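Local coordinates for protein PTS system, IIA component (Enterococcus faecalis, PDB 3BED) that probably passes on phosphoryl groups as the IIA component of a mannose/sorbose-type phosphotransferase system, at residues 96-101 with 119-124; 64-69 with 89-94. All coordinates share one frame; numbering follows the deposited sequence. Where two conformers were deposited one is given.

In the fold
Contact 2 (64-69 with 89-94) joins two parallel strands of the central sheet near the centre of the chain, whereas contact 1 (96-101 with 119-124) joins the two helices that follow them; the centres lie about 12 Å apart. Strand 89-93 runs through a short turn into helix 97-105, and helix 111-124 packs on the face of the sheet bearing Leu-65 and Val-92, where Thr-119 OG1 lies 3.6 Å from Val-92 CG1. Both contacts also reach the second subunit of the dimer. At the C-terminal ends of the strands, Asp-69 OD2 accepts from the backbone N of His-13, a place consistent with that of the phosphorylated histidine in relatives of the IIA-mannose family.

Contact 1: residues 96-101 with 119-124; sequences NLAMAI and TQIGQS
With chi1 at 51°, the CG of Asn-96 stands between its own backbone N and carbonyl carbon, and its amide is thereby directed at Gly-122, while in Ile-121 the CG2 methyl is anti to the backbone N and faces Ala-98. The Asn-96 amide is a worked example of one group doing two jobs. Its ND2 gives a hydrogen bond to Gly-122 O at 3.0 Å, nearly straight at 162°, with the acceptor lying in the plane of the amide. Its OD1 accepts from Met-99 N at 3.2 Å, the capping bond of an N-cap residue at the start of helix 97-105. Held at both ends, the amide has its rotation fixed and its oxygen and nitrogen told apart. The same ND2 also donates to Gly-94 O of the second subunit, tying this interhelical bridge to the dimer interface.

Beside the polar bridge, the Ile-121 CG2 methyl packs on Ala-98, 4.0 Å from its CB and 3.6 Å from its carbonyl O, while the CG1 branch leads away from the contact. The selenomethionine Met-99 runs alongside Gly-122; the Met-99 CA and Gly-122 CA atoms are 5.1 Å apart, consistent with close approach at a glycine. The short helix axes approach to 8.1 Å at 146°, a roughly antiparallel pairing. The arrangement is an asparagine N-cap combined with close helix packing across a glycine, here joining the last two helices of a parallel alpha/beta fold.

Contact 2: residues 64-69 with 89-94; sequences TLVLAD and LRVVAG
Arg-90 and Leu-65 are paired side by side as a bridge in strands 89-93 and 64-68, neighbouring parallel strands that helix 74-82 connects in a beta-alpha-beta crossover. The side chain of Arg-90 repays following outward. Its CB lies 3.9 Å from CD1 of Leu-65, in one of the two conformers of that leucine. The methylenes then bend at chi2 (-77°) and lead the chain off the neighbouring strand. NE forms a salt bridge with Asp-112, and NH1 turns back to its own strand, donating to Leu-89 O at 3.0 Å from well above the carbonyl plane; Pro-87 O takes a further bond from NH1. The guanidinium is thus pinned at the start of its strand.

On the face that helix 74-82 covers, Leu-89 reaches across with CD1, which rests 3.6 Å from Thr-64 CG2 and 3.7 Å from Val-66 CG2, touching both residues of the other strand, which lie at roughly a right angle as seen from that methyl. Leu-67 and Val-92 occupy the other face and run alongside each other in the same direction, with Leu-67 CD2 4.0 Å from Val-92 CB; here helix 111-124 covers Val-92 as well as Leu-65. The second subunit continues the sheet by pairing antiparallel with Val-92 and Ala-93.

Backbone bonds follow the parallel pattern, Val-66 accepting from Val-92 and donating to Arg-90 O. Toward the C-terminal end the pairing loosens: the bonds from Gly-94 N to Ala-68 O and Asp-69 O are weak and bent. One step earlier the ladder is still sound, with Ala-68 N donating to Val-92 O at 2.8 Å.

Contact 1: residues 96-101 with 119-124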
ATOM      1  N   ASN A  96       3.527  -1.578   0.234  1.00 15.92           N
ATOM      2  CA  ASN A  96       2.405  -1.799   1.108  1.00 14.48           C
ATOM      3  C   ASN A  96       2.893  -1.569   2.542  1.00 15.33           C
ATOM      4  O   ASN A  96       4.107  -1.323   2.785  1.00 14.75           O
ATOM      5  CB  ASN A  96       1.738  -3.177   0.923  1.00 15.86           C
ATOM      6  CG  ASN A  96       2.736  -4.312   0.981  1.00 14.53           C
ATOM      7  OD1 ASN A  96       3.816  -4.185   1.604  1.00 14.21           O
ATOM      8  ND2 ASN A  96       2.378  -5.461   0.303  1.00 14.77           N
ATOM      9  N   LEU A  97       1.947  -1.554   3.463  1.00 13.42           N
ATOM     10  CA  LEU A  97       2.303  -1.136   4.825  1.00 14.71           C
ATOM     11  C   LEU A  97       3.307  -2.095   5.462  1.00 14.59           C
ATOM     12  O   LEU A  97       4.179  -1.650   6.219  1.00 17.41           O
ATOM     13  CB  LEU A  97       1.046  -1.040   5.689  1.00 13.98           C
ATOM     14  CG  LEU A  97       1.256  -0.390   7.080  1.00 13.60           C
ATOM     15  CD1 LEU A  97       1.942   0.992   7.027  1.00 14.42           C
ATOM     16  CD2 LEU A  97      -0.091  -0.244   7.742  1.00 15.51           C
ATOM     17  N   ALA A  98       3.186  -3.396   5.202  1.00 15.37           N
ATOM     18  CA  ALA A  98       4.116  -4.298   5.829  1.00 15.74           C
ATOM     19  C   ALA A  98       5.545  -3.959   5.411  1.00 16.87           C
ATOM     20  O   ALA A  98       6.486  -4.073   6.217  1.00 17.00           O
ATOM     21  CB  ALA A  98       3.774  -5.746   5.446  1.00 16.89           C
HETATM   22  N   MSE A  99       5.717  -3.592   4.145  1.00 16.58           N
HETATM   23  CA  MSE A  99       7.058  -3.275   3.664  0.60 17.63           C
HETATM   24  C   MSE A  99       7.607  -2.060   4.378  1.00 17.35           C
HETATM   25  O   MSE A  99       8.805  -2.031   4.746  1.00 17.73           O
HETATM   26  CB  MSE A  99       7.051  -3.048   2.151  0.60 17.32           C
HETATM   27  CG  MSE A  99       6.896  -4.277   1.359  0.60 18.06           C
HETATM   28 SE   MSE A  99       6.402  -3.744  -0.474  0.46 22.84          SE
HETATM   29  CE  MSE A  99       7.688  -2.178  -0.460  0.40 10.45           C
ATOM     30  N   ALA A 100       6.756  -1.057   4.586  1.00 17.51           N
ATOM     31  CA  ALA A 100       7.201   0.182   5.220  1.00 17.10           C
ATOM     32  C   ALA A 100       7.555  -0.048   6.681  1.00 17.94           C
ATOM     33  O   ALA A 100       8.566   0.496   7.169  1.00 18.63           O
ATOM     34  CB  ALA A 100       6.124   1.252   5.100  1.00 17.77           C
ATOM     35  N   ILE A 101       6.709  -0.811   7.394  1.00 16.01           N
ATOM     36  CA  ILE A 101       7.022  -1.169   8.802  1.00 16.86           C
ATOM     37  C   ILE A 101       8.342  -1.921   8.912  1.00 17.65           C
ATOM     38  O   ILE A 101       9.193  -1.577   9.765  1.00 18.03           O
ATOM     39  CB  ILE A 101       5.850  -2.028   9.420  1.00 17.73           C
ATOM     40  CG1 ILE A 101       4.641  -1.078   9.600  1.00 19.82           C
ATOM     41  CG2 ILE A 101       6.358  -2.888  10.642  1.00 20.58           C
ATOM     42  CD1 ILE A 101       3.370  -1.999   9.819  1.00 22.53           C
ATOM     43  N   THR A 119      11.340  -7.061  -0.481  1.00 18.74           N
ATOM     44  CA  THR A 119      10.604  -7.704  -1.555  1.00 18.74           C
ATOM     45  C   THR A 119       9.857  -8.903  -1.027  1.00 18.85           C
ATOM     46  O   THR A 119       8.658  -9.095  -1.313  1.00 19.60           O
ATOM     47  CB  THR A 119      11.512  -8.061  -2.744  1.00 18.45           C
ATOM     48  OG1 THR A 119      12.094  -6.838  -3.219  1.00 18.68           O
ATOM     49  CG2 THR A 119      10.715  -8.709  -3.856  1.00 19.30           C
ATOM     50  N   GLN A 120      10.560  -9.731  -0.260  1.00 20.55           N
ATOM     51  CA  GLN A 120       9.920 -10.900   0.307  1.00 20.80           C
ATOM     52  C   GLN A 120       8.800 -10.523   1.279  1.00 21.49           C
ATOM     53  O   GLN A 120       7.732 -11.136   1.257  1.00 22.02           O
ATOM     54  CB  GLN A 120      10.954 -11.775   0.996  1.00 23.07           C
ATOM     55  CG  GLN A 120      10.378 -12.920   1.788  1.00 26.19           C
ATOM     56  CD  GLN A 120      10.174 -12.545   3.267  1.00 32.42           C
ATOM     57  OE1 GLN A 120      11.109 -12.070   3.965  1.00 34.63           O
ATOM     58  NE2 GLN A 120       8.940 -12.730   3.746  1.00 33.28           N
ATOM     59  N   ILE A 121       9.053  -9.529   2.130  1.00 20.39           N
ATOM     60  CA  ILE A 121       8.029  -9.039   3.088  1.00 19.75           C
ATOM     61  C   ILE A 121       6.789  -8.603   2.329  1.00 19.15           C
ATOM     62  O   ILE A 121       5.644  -9.005   2.687  1.00 19.52           O
ATOM     63  CB  ILE A 121       8.573  -7.876   3.963  1.00 20.05           C
ATOM     64  CG1 ILE A 121       9.568  -8.403   5.008  1.00 20.24           C
ATOM     65  CG2 ILE A 121       7.455  -7.112   4.624  1.00 19.24           C
ATOM     66  CD1 ILE A 121       9.054  -9.578   5.895  1.00 22.33           C
ATOM     67  N   GLY A 122       7.019  -7.786   1.297  1.00 18.24           N
ATOM     68  CA  GLY A 122       5.904  -7.159   0.589  1.00 17.12           C
ATOM     69  C   GLY A 122       5.049  -8.238  -0.086  1.00 17.76           C
ATOM     70  O   GLY A 122       3.824  -8.113  -0.118  1.00 18.88           O
ATOM     71  N   GLN A 123       5.689  -9.271  -0.664  1.00 18.28           N
ATOM     72  CA  GLN A 123       4.947 -10.360  -1.311  1.00 18.64           C
ATOM     73  C   GLN A 123       4.201 -11.182  -0.301  1.00 18.98           C
ATOM     74  O   GLN A 123       3.016 -11.480  -0.504  1.00 19.95           O
ATOM     75  CB  GLN A 123       5.862 -11.287  -2.150  1.00 19.73           C
ATOM     76  CG  GLN A 123       6.518 -10.514  -3.283  1.00 21.70           C
ATOM     77  CD  GLN A 123       7.673 -11.241  -3.926  1.00 26.00           C
ATOM     78  OE1 GLN A 123       8.041 -12.343  -3.512  1.00 29.85           O
ATOM     79  NE2 GLN A 123       8.247 -10.639  -4.968  1.00 24.09           N
ATOM     80  N   SER A 124       4.853 -11.508   0.810  1.00 19.62           N
ATOM     81  CA  SER A 124       4.215 -12.338   1.853  0.60 19.30           C
ATOM     82  C   SER A 124       3.063 -11.633   2.529  1.00 19.67           C
ATOM     83  O   SER A 124       2.169 -12.267   3.128  1.00 19.61           O
ATOM     84  CB  SER A 124       5.218 -12.778   2.923  0.60 20.20           C
ATOM     85  OG  SER A 124       6.183 -13.651   2.365  0.60 19.08           O
TER

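Contact 2: residues 64-69 with 89-94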
ATOM      1  N   THR A  64      20.820   3.943  -0.114  1.00 20.58           N
ATOM      2  CA  THR A  64      19.459   4.464  -0.089  1.00 20.96           C
ATOM      3  C   THR A  64      18.501   3.503  -0.746  1.00 20.73           C
ATOM      4  O   THR A  64      18.845   2.899  -1.762  1.00 20.70           O
ATOM      5  CB  THR A  64      19.406   5.794  -0.856  1.00 21.06           C
ATOM      6  OG1 THR A  64      20.233   6.767  -0.180  1.00 21.02           O
ATOM      7  CG2 THR A  64      17.960   6.311  -0.907  1.00 22.19           C
ATOM      8  N   LEU A  65      17.301   3.333  -0.177  1.00 20.51           N
ATOM      9  CA  LEU A  65      16.281   2.508  -0.815  0.50 20.44           C
ATOM     10  C   LEU A  65      15.042   3.336  -1.047  1.00 19.97           C
ATOM     11  O   LEU A  65      14.532   3.994  -0.123  1.00 19.42           O
ATOM     12  CB  LEU A  65      15.934   1.359   0.103  0.50 20.78           C
ATOM     13  CG  LEU A  65      14.954   0.315  -0.380  0.50 22.54           C
ATOM     14  CD1 LEU A  65      15.269  -0.183  -1.767  0.50 19.04           C
ATOM     15  CD2 LEU A  65      15.024  -0.834   0.603  0.50 22.78           C
ATOM     16  N   VAL A  66      14.565   3.295  -2.279  1.00 19.02           N
ATOM     17  CA  VAL A  66      13.276   3.891  -2.623  1.00 17.84           C
ATOM     18  C   VAL A  66      12.255   2.758  -2.587  1.00 17.38           C
ATOM     19  O   VAL A  66      12.473   1.690  -3.185  1.00 17.89           O
ATOM     20  CB  VAL A  66      13.260   4.470  -4.067  1.00 16.78           C
ATOM     21  CG1 VAL A  66      11.838   4.847  -4.470  1.00 18.51           C
ATOM     22  CG2 VAL A  66      14.140   5.735  -4.132  1.00 18.04           C
ATOM     23  N   LEU A  67      11.152   2.981  -1.886  1.00 17.62           N
ATOM     24  CA  LEU A  67       9.985   2.078  -1.962  1.00 16.68           C
ATOM     25  C   LEU A  67       8.972   2.832  -2.789  1.00 16.12           C
ATOM     26  O   LEU A  67       8.476   3.883  -2.337  1.00 14.61           O
ATOM     27  CB  LEU A  67       9.410   1.814  -0.582  1.00 17.55           C
ATOM     28  CG  LEU A  67      10.391   1.155   0.403  1.00 18.38           C
ATOM     29  CD1 LEU A  67       9.687   0.672   1.659  1.00 20.10           C
ATOM     30  CD2 LEU A  67      11.215   0.018  -0.269  1.00 22.36           C
ATOM     31  N   ALA A  68       8.687   2.332  -3.997  1.00 14.44           N
ATOM     32  CA  ALA A  68       7.795   3.071  -4.941  1.00 14.44           C
ATOM     33  C   ALA A  68       6.451   2.395  -4.979  1.00 13.38           C
ATOM     34  O   ALA A  68       6.359   1.134  -4.850  1.00 15.16           O
ATOM     35  CB  ALA A  68       8.420   3.025  -6.384  1.00 15.35           C
ATOM     36  N   ASP A  69       5.423   3.193  -5.219  1.00 13.85           N
ATOM     37  CA  ASP A  69       4.079   2.608  -5.250  1.00 14.76           C
ATOM     38  C   ASP A  69       3.867   1.564  -6.329  1.00 15.87           C
ATOM     39  O   ASP A  69       3.324   0.518  -6.028  1.00 17.39           O
ATOM     40  CB  ASP A  69       2.964   3.674  -5.310  1.00 15.30           C
ATOM     41  CG  ASP A  69       3.058   4.612  -6.528  1.00 14.64           C
ATOM     42  OD1 ASP A  69       4.063   4.557  -7.300  1.00 15.64           O
ATOM     43  OD2 ASP A  69       2.134   5.480  -6.639  1.00 17.37           O
ATOM     44  N   LEU A  89      21.939   3.409  -4.605  1.00 20.66           N
ATOM     45  CA  LEU A  89      20.492   3.527  -4.550  1.00 19.64           C
ATOM     46  C   LEU A  89      19.880   2.272  -5.116  1.00 19.34           C
ATOM     47  O   LEU A  89      20.323   1.789  -6.164  1.00 20.20           O
ATOM     48  CB  LEU A  89      20.056   4.721  -5.413  1.00 20.46           C
ATOM     49  CG  LEU A  89      18.537   4.866  -5.674  1.00 20.01           C
ATOM     50  CD1 LEU A  89      17.814   5.199  -4.374  1.00 21.51           C
ATOM     51  CD2 LEU A  89      18.275   5.953  -6.708  1.00 20.00           C
ATOM     52  N   ARG A  90      18.873   1.722  -4.424  1.00 19.17           N
ATOM     53  CA  ARG A  90      18.068   0.631  -4.965  1.00 18.40           C
ATOM     54  C   ARG A  90      16.590   1.029  -4.910  1.00 19.21           C
ATOM     55  O   ARG A  90      16.223   1.969  -4.193  1.00 19.63           O
ATOM     56  CB  ARG A  90      18.300  -0.687  -4.204  1.00 19.50           C
ATOM     57  CG  ARG A  90      19.791  -1.129  -4.096  1.00 21.33           C
ATOM     58  CD  ARG A  90      20.309  -1.754  -5.418  1.00 22.24           C
ATOM     59  NE  ARG A  90      21.708  -2.168  -5.292  1.00 23.47           N
ATOM     60  CZ  ARG A  90      22.772  -1.358  -5.297  1.00 25.20           C
ATOM     61  NH1 ARG A  90      22.659  -0.044  -5.510  1.00 23.68           N
ATOM     62  NH2 ARG A  90      23.989  -1.896  -5.100  1.00 24.58           N
ATOM     63  N   VAL A  91      15.768   0.271  -5.633  1.00 18.53           N
ATOM     64  CA  VAL A  91      14.344   0.567  -5.771  1.00 18.58           C
ATOM     65  C   VAL A  91      13.561  -0.720  -5.670  1.00 18.59           C
ATOM     66  O   VAL A  91      13.881  -1.694  -6.338  1.00 19.33           O
ATOM     67  CB  VAL A  91      14.042   1.211  -7.150  1.00 17.51           C
ATOM     68  CG1 VAL A  91      12.538   1.509  -7.299  1.00 19.19           C
ATOM     69  CG2 VAL A  91      14.868   2.513  -7.347  1.00 18.37           C
ATOM     70  N   VAL A  92      12.530  -0.716  -4.813  1.00 18.25           N
ATOM     71  CA  VAL A  92      11.546  -1.791  -4.754  1.00 17.42           C
ATOM     72  C   VAL A  92      10.167  -1.182  -5.021  1.00 17.23           C
ATOM     73  O   VAL A  92       9.801  -0.154  -4.421  1.00 17.54           O
ATOM     74  CB  VAL A  92      11.553  -2.469  -3.373  1.00 17.82           C
ATOM     75  CG1 VAL A  92      10.526  -3.591  -3.304  1.00 19.36           C
ATOM     76  CG2 VAL A  92      12.979  -3.002  -3.058  1.00 17.43           C
ATOM     77  N   ALA A  93       9.418  -1.832  -5.909  1.00 16.60           N
ATOM     78  CA  ALA A  93       8.048  -1.360  -6.227  1.00 16.57           C
ATOM     79  C   ALA A  93       7.005  -2.210  -5.488  1.00 16.19           C
ATOM     80  O   ALA A  93       7.344  -3.286  -4.977  1.00 16.40           O
ATOM     81  CB  ALA A  93       7.801  -1.450  -7.755  1.00 16.83           C
ATOM     82  N   GLY A  94       5.749  -1.721  -5.432  1.00 15.02           N
ATOM     83  CA  GLY A  94       4.655  -2.459  -4.826  1.00 15.37           C
ATOM     84  C   GLY A  94       4.418  -2.090  -3.363  1.00 14.53           C
ATOM     85  O   GLY A  94       3.824  -2.873  -2.632  1.00 15.67           O
TER